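11S globulin seed storage protein (Amaranthus hypochondriacus, PDB 3QAC) probably serves as a seed storage protein of the 11S globulin family, a nutrient reservoir built from a proglobulin precursor. Local coordinates at residues 48-59 / 156-167. Numbering follows the deposited sequence.
Sequences AGVSVIRRTIEP and QPLVAVILIDTA
Strands 51-57 and 158-164 run antiparallel, and S51 with I164, I53 with I162, R55 with A160 and I57 with L158 each exchange two backbone hydrogen bonds. The straightest, I57 N to L158 O, measures 2.8 Å. Beyond the ladder, A167 N donates to G49 O at 3.0 Å, where the chain leaves helix 43-48 with positive phi at G49. Between the rungs, CA-H groups of V52 and R54 lean on the carbonyls of I162 and A160. The pair lies inside an antiparallel sheet of the N-terminal cupin domain, with strand 33-37 flanking 51-57 and strand 72-78 flanking 158-164. Apolar packing is tightest where I53 CG1 presses on I162 CB at 3.5 Å. A chi1 of 61° sets that CG1 between the backbone N and carbonyl carbon of I53, leaning across the strand gap, and CD1 then meets I162 CD1. The same I162 methyl lies 4.0 Å from R55 NE, while I53 CD1 sits over one guanidinium face, offset toward its rim; R55 NH2 forms a salt bridge with E190. With an alanine at the I162 position, I53 CD1 and the aliphatic part of R55 would probably lose the methyl they share, opening a gap between them. On the other face, L163 CD1 nestles against V50 CB at 3.6 Å and V52 CG2, next to I347 of the C-terminal cupin domain. R54 CG lies alongside V159 CG1, its guanidinium paired with E36. Among polar groups, one water joins S51 OG to T166 OG1, 2.6 Å from each, and S40 also bonds S51 OG.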
ATOM      1  N   ALA A  48      -2.799  15.119  -3.473  1.00 36.39           N
ATOM      2  CA  ALA A  48      -1.423  14.666  -3.303  1.00 36.11           C
ATOM      3  C   ALA A  48      -1.263  13.902  -1.998  1.00 34.95           C
ATOM      4  O   ALA A  48      -0.402  13.042  -1.872  1.00 33.69           O
ATOM      5  CB  ALA A  48      -0.465  15.842  -3.350  1.00 32.09           C
ATOM      6  N   GLY A  49      -2.117  14.209  -1.029  1.00 39.38           N
ATOM      7  CA  GLY A  49      -2.077  13.528   0.255  1.00 37.14           C
ATOM      8  C   GLY A  49      -0.855  13.938   1.047  1.00 37.75           C
ATOM      9  O   GLY A  49      -0.169  13.108   1.653  1.00 34.56           O
ATOM     10  N   VAL A  50      -0.566  15.231   1.035  1.00 33.74           N
ATOM     11  CA  VAL A  50       0.575  15.727   1.775  1.00 33.25           C
ATOM     12  C   VAL A  50       0.213  17.013   2.454  1.00 32.99           C
ATOM     13  O   VAL A  50      -0.840  17.602   2.197  1.00 33.26           O
ATOM     14  CB  VAL A  50       1.779  15.969   0.864  1.00 35.29           C
ATOM     15  CG1 VAL A  50       2.164  14.671   0.125  1.00 34.34           C
ATOM     16  CG2 VAL A  50       1.485  17.086  -0.113  1.00 29.77           C
ATOM     17  N   SER A  51       1.079  17.422   3.358  1.00 29.90           N
ATOM     18  CA  SER A  51       0.992  18.737   3.950  1.00 31.58           C
ATOM     19  C   SER A  51       2.381  19.330   3.835  1.00 36.72           C
ATOM     20  O   SER A  51       3.375  18.618   3.707  1.00 35.88           O
ATOM     21  CB  SER A  51       0.555  18.661   5.404  1.00 35.84           C
ATOM     22  OG  SER A  51      -0.784  18.182   5.519  1.00 34.90           O
ATOM     23  N   VAL A  52       2.451  20.641   3.838  1.00 35.64           N
ATOM     24  CA  VAL A  52       3.728  21.297   3.774  1.00 32.93           C
ATOM     25  C   VAL A  52       3.792  22.316   4.896  1.00 38.35           C
ATOM     26  O   VAL A  52       2.818  23.054   5.157  1.00 42.12           O
ATOM     27  CB  VAL A  52       3.956  21.961   2.386  1.00 29.41           C
ATOM     28  CG1 VAL A  52       5.275  22.696   2.344  1.00 33.73           C
ATOM     29  CG2 VAL A  52       3.903  20.915   1.284  1.00 29.80           C
ATOM     30  N   ILE A  53       4.921  22.312   5.590  1.00 36.22           N
ATOM     31  CA  ILE A  53       5.257  23.378   6.511  1.00 35.66           C
ATOM     32  C   ILE A  53       6.636  23.957   6.219  1.00 38.79           C
ATOM     33  O   ILE A  53       7.477  23.338   5.550  1.00 36.96           O
ATOM     34  CB  ILE A  53       5.223  22.919   7.959  1.00 32.71           C
ATOM     35  CG1 ILE A  53       6.245  21.813   8.192  1.00 37.83           C
ATOM     36  CG2 ILE A  53       3.820  22.468   8.337  1.00 32.32           C
ATOM     37  CD1 ILE A  53       6.513  21.564   9.678  1.00 37.67           C
ATOM     38  N   ARG A  54       6.856  25.165   6.713  1.00 35.46           N
ATOM     39  CA  ARG A  54       8.158  25.777   6.635  1.00 37.78           C
ATOM     40  C   ARG A  54       8.449  26.310   8.019  1.00 40.15           C
ATOM     41  O   ARG A  54       7.630  27.017   8.596  1.00 42.54           O
ATOM     42  CB  ARG A  54       8.179  26.881   5.584  1.00 37.70           C
ATOM     43  CG  ARG A  54       9.416  27.761   5.641  1.00 42.29           C
ATOM     44  CD  ARG A  54       9.422  28.783   4.515  1.00 41.80           C
ATOM     45  NE  ARG A  54       8.300  29.713   4.612  1.00 47.08           N
ATOM     46  CZ  ARG A  54       7.654  30.212   3.564  1.00 45.05           C
ATOM     47  NH1 ARG A  54       6.638  31.045   3.738  1.00 44.36           N
ATOM     48  NH2 ARG A  54       8.017  29.867   2.338  1.00 43.66           N
ATOM     49  N   ARG A  55       9.581  25.916   8.582  1.00 39.19           N
ATOM     50  CA  ARG A  55       9.946  26.390   9.904  1.00 38.71           C
ATOM     51  C   ARG A  55      11.134  27.286   9.749  1.00 45.96           C
ATOM     52  O   ARG A  55      12.092  26.960   9.034  1.00 45.89           O
ATOM     53  CB  ARG A  55      10.298  25.253  10.856  1.00 34.27           C
ATOM     54  CG  ARG A  55       9.207  24.210  11.039  1.00 45.13           C
ATOM     55  CD  ARG A  55       9.594  23.226  12.138  1.00 41.44           C
ATOM     56  NE  ARG A  55       8.633  22.138  12.276  1.00 44.90           N
ATOM     57  CZ  ARG A  55       7.467  22.236  12.917  1.00 43.64           C
ATOM     58  NH1 ARG A  55       7.084  23.391  13.463  1.00 42.87           N
ATOM     59  NH2 ARG A  55       6.664  21.184  12.991  1.00 39.20           N
ATOM     60  N   THR A  56      11.050  28.430  10.410  1.00 47.04           N
ATOM     61  CA  THR A  56      12.146  29.361  10.479  1.00 44.53           C
ATOM     62  C   THR A  56      12.581  29.380  11.922  1.00 44.85           C
ATOM     63  O   THR A  56      11.851  29.822  12.799  1.00 49.66           O
ATOM     64  CB  THR A  56      11.685  30.740  10.054  1.00 49.17           C
ATOM     65  OG1 THR A  56      11.244  30.677   8.695  1.00 45.20           O
ATOM     66  CG2 THR A  56      12.818  31.740  10.177  1.00 50.36           C
ATOM     67  N   ILE A  57      13.756  28.842  12.170  1.00 44.67           N
ATOM     68  CA  ILE A  57      14.278  28.769  13.514  1.00 48.30           C
ATOM     69  C   ILE A  57      15.351  29.828  13.634  1.00 52.84           C
ATOM     70  O   ILE A  57      16.380  29.765  12.948  1.00 52.28           O
ATOM     71  CB  ILE A  57      14.935  27.408  13.773  1.00 49.46           C
ATOM     72  CG1 ILE A  57      13.970  26.277  13.418  1.00 45.82           C
ATOM     73  CG2 ILE A  57      15.412  27.310  15.213  1.00 47.69           C
ATOM     74  CD1 ILE A  57      14.565  24.904  13.576  1.00 41.98           C
ATOM     75  N   GLU A  58      15.110  30.802  14.500  1.00 47.68           N
ATOM     76  CA  GLU A  58      16.074  31.875  14.717  1.00 57.52           C
ATOM     77  C   GLU A  58      17.387  31.320  15.271  1.00 55.08           C
ATOM     78  O   GLU A  58      17.407  30.226  15.839  1.00 57.75           O
ATOM     79  CB  GLU A  58      15.495  32.932  15.662  1.00 52.76           C
ATOM     80  CG  GLU A  58      14.199  33.569  15.179  1.00 51.23           C
ATOM     81  CD  GLU A  58      13.589  34.471  16.232  1.00 64.20           C
ATOM     82  OE1 GLU A  58      14.317  34.831  17.186  1.00 64.05           O
ATOM     83  OE2 GLU A  58      12.388  34.819  16.114  1.00 67.50           O
ATOM     84  N   PRO A  59      18.491  32.062  15.091  1.00 54.18           N
ATOM     85  CA  PRO A  59      19.760  31.633  15.691  1.00 58.57           C
ATOM     86  C   PRO A  59      19.589  31.337  17.185  1.00 58.95           C
ATOM     87  O   PRO A  59      18.830  32.031  17.880  1.00 54.48           O
ATOM     88  CB  PRO A  59      20.681  32.842  15.474  1.00 54.13           C
ATOM     89  CG  PRO A  59      20.128  33.522  14.275  1.00 56.51           C
ATOM     90  CD  PRO A  59      18.635  33.293  14.292  1.00 52.98           C
ATOM     91  N   GLN A 156      22.594  32.878  10.568  1.00 59.80           N
ATOM     92  CA  GLN A 156      21.387  33.279   9.851  1.00 62.52           C
ATOM     93  C   GLN A 156      20.217  32.389  10.263  1.00 57.30           C
ATOM     94  O   GLN A 156      20.420  31.330  10.848  1.00 58.19           O
ATOM     95  CB  GLN A 156      21.608  33.200   8.341  1.00 58.87           C
ATOM     96  CG  GLN A 156      21.939  31.808   7.850  1.00 63.06           C
ATOM     97  CD  GLN A 156      22.691  31.828   6.539  1.00 68.98           C
ATOM     98  OE1 GLN A 156      23.724  31.164   6.383  1.00 64.15           O
ATOM     99  NE2 GLN A 156      22.186  32.606   5.586  1.00 72.07           N
ATOM    100  N   PRO A 157      18.985  32.816   9.975  1.00 54.21           N
ATOM    101  CA  PRO A 157      17.883  31.945  10.387  1.00 54.65           C
ATOM    102  C   PRO A 157      17.924  30.607   9.654  1.00 52.22           C
ATOM    103  O   PRO A 157      18.207  30.555   8.460  1.00 57.39           O
ATOM    104  CB  PRO A 157      16.630  32.750  10.002  1.00 57.18           C
ATOM    105  CG  PRO A 157      17.087  34.172   9.922  1.00 56.80           C
ATOM    106  CD  PRO A 157      18.507  34.089   9.405  1.00 54.93           C
ATOM    107  N   LEU A 158      17.655  29.530  10.380  1.00 51.09           N
ATOM    108  CA  LEU A 158      17.671  28.196   9.806  1.00 48.97           C
ATOM    109  C   LEU A 158      16.293  27.909   9.252  1.00 47.20           C
ATOM    110  O   LEU A 158      15.308  27.949   9.981  1.00 43.13           O
ATOM    111  CB  LEU A 158      18.034  27.168  10.879  1.00 47.33           C
ATOM    112  CG  LEU A 158      17.915  25.710  10.442  1.00 50.09           C
ATOM    113  CD1 LEU A 158      18.769  25.457   9.214  1.00 39.60           C
ATOM    114  CD2 LEU A 158      18.287  24.769  11.593  1.00 47.79           C
ATOM    115  N   VAL A 159      16.214  27.631   7.957  1.00 49.26           N
ATOM    116  CA  VAL A 159      14.909  27.477   7.321  1.00 47.09           C
ATOM    117  C   VAL A 159      14.750  26.143   6.589  1.00 49.48           C
ATOM    118  O   VAL A 159      15.516  25.801   5.674  1.00 48.16           O
ATOM    119  CB  VAL A 159      14.568  28.668   6.396  1.00 50.61           C
ATOM    120  CG1 VAL A 159      13.195  28.478   5.754  1.00 48.09           C
ATOM    121  CG2 VAL A 159      14.609  29.970   7.179  1.00 47.80           C
ATOM    122  N   ALA A 160      13.746  25.389   7.019  1.00 48.98           N
ATOM    123  CA  ALA A 160      13.479  24.079   6.463  1.00 39.04           C
ATOM    124  C   ALA A 160      12.075  24.029   5.848  1.00 43.46           C
ATOM    125  O   ALA A 160      11.080  24.493   6.429  1.00 37.88           O
ATOM    126  CB  ALA A 160      13.647  23.025   7.538  1.00 33.95           C
ATOM    127  N   VAL A 161      12.015  23.495   4.640  1.00 38.62           N
ATOM    128  CA  VAL A 161      10.754  23.300   3.981  1.00 39.47           C
ATOM    129  C   VAL A 161      10.478  21.816   4.073  1.00 37.30           C
ATOM    130  O   VAL A 161      11.264  20.969   3.635  1.00 35.71           O
ATOM    131  CB  VAL A 161      10.780  23.802   2.530  1.00 37.51           C
ATOM    132  CG1 VAL A 161       9.466  23.534   1.857  1.00 35.58           C
ATOM    133  CG2 VAL A 161      11.094  25.296   2.507  1.00 37.04           C
ATOM    134  N   ILE A 162       9.356  21.514   4.693  1.00 36.73           N
ATOM    135  CA  ILE A 162       9.055  20.168   5.101  1.00 35.95           C
ATOM    136  C   ILE A 162       7.837  19.627   4.377  1.00 35.69           C
ATOM    137  O   ILE A 162       6.734  20.154   4.516  1.00 40.25           O
ATOM    138  CB  ILE A 162       8.838  20.152   6.607  1.00 36.27           C
ATOM    139  CG1 ILE A 162      10.093  20.707   7.296  1.00 37.68           C
ATOM    140  CG2 ILE A 162       8.476  18.757   7.092  1.00 35.44           C
ATOM    141  CD1 ILE A 162       9.992  20.843   8.795  1.00 43.24           C
ATOM    142  N   LEU A 163       8.038  18.597   3.569  1.00 32.49           N
ATOM    143  CA  LEU A 163       6.908  17.838   3.069  1.00 33.23           C
ATOM    144  C   LEU A 163       6.557  16.745   4.068  1.00 35.88           C
ATOM    145  O   LEU A 163       7.429  15.959   4.493  1.00 32.75           O
ATOM    146  CB  LEU A 163       7.202  17.219   1.709  1.00 35.43           C
ATOM    147  CG  LEU A 163       6.017  16.363   1.261  1.00 38.82           C
ATOM    148  CD1 LEU A 163       5.177  17.118   0.257  1.00 39.36           C
ATOM    149  CD2 LEU A 163       6.488  15.050   0.676  1.00 41.39           C
ATOM    150  N   ILE A 164       5.281  16.704   4.444  1.00 35.89           N
ATOM    151  CA  ILE A 164       4.770  15.688   5.356  1.00 32.89           C
ATOM    152  C   ILE A 164       3.823  14.786   4.598  1.00 36.07           C
ATOM    153  O   ILE A 164       2.746  15.212   4.182  1.00 33.84           O
ATOM    154  CB  ILE A 164       4.018  16.290   6.540  1.00 36.39           C
ATOM    155  CG1 ILE A 164       4.823  17.435   7.163  1.00 33.84           C
ATOM    156  CG2 ILE A 164       3.703  15.210   7.566  1.00 32.18           C
ATOM    157  CD1 ILE A 164       4.110  18.109   8.292  1.00 30.40           C
ATOM    158  N   ASP A 165       4.222  13.531   4.419  1.00 32.96           N
ATOM    159  CA  ASP A 165       3.522  12.664   3.494  1.00 33.56           C
ATOM    160  C   ASP A 165       2.464  11.855   4.220  1.00 36.46           C
ATOM    161  O   ASP A 165       2.648  10.664   4.494  1.00 39.53           O
ATOM    162  CB  ASP A 165       4.510  11.752   2.779  1.00 35.70           C
ATOM    163  CG  ASP A 165       3.826  10.789   1.863  1.00 40.24           C
ATOM    164  OD1 ASP A 165       2.694  11.124   1.454  1.00 36.82           O
ATOM    165  OD2 ASP A 165       4.403   9.710   1.561  1.00 39.49           O
ATOM    166  N   THR A 166       1.349  12.519   4.520  1.00 33.56           N
ATOM    167  CA  THR A 166       0.309  11.959   5.360  1.00 32.02           C
ATOM    168  C   THR A 166      -0.297  10.739   4.701  1.00 32.64           C
ATOM    169  O   THR A 166      -0.773   9.847   5.382  1.00 35.44           O
ATOM    170  CB  THR A 166      -0.782  12.999   5.619  1.00 31.71           C
ATOM    171  OG1 THR A 166      -1.084  13.656   4.391  1.00 42.21           O
ATOM    172  CG2 THR A 166      -0.292  14.047   6.579  1.00 33.77           C
ATOM    173  N   ALA A 167      -0.268  10.694   3.376  1.00 30.08           N
ATOM    174  CA  ALA A 167      -0.801   9.546   2.650  1.00 33.99           C
ATOM    175  C   ALA A 167       0.174   8.355   2.549  1.00 36.13           C
ATOM    176  O   ALA A 167      -0.138   7.349   1.922  1.00 33.23           O
ATOM    177  CB  ALA A 167      -1.242   9.969   1.257  1.00 34.75           C
TER
HETATM  178  O   HOH W   1       1.510  11.206  -0.712  1.00 42.98           O
HETATM  179  O   HOH W   2      -2.137  16.006   4.876  1.00 35.62           O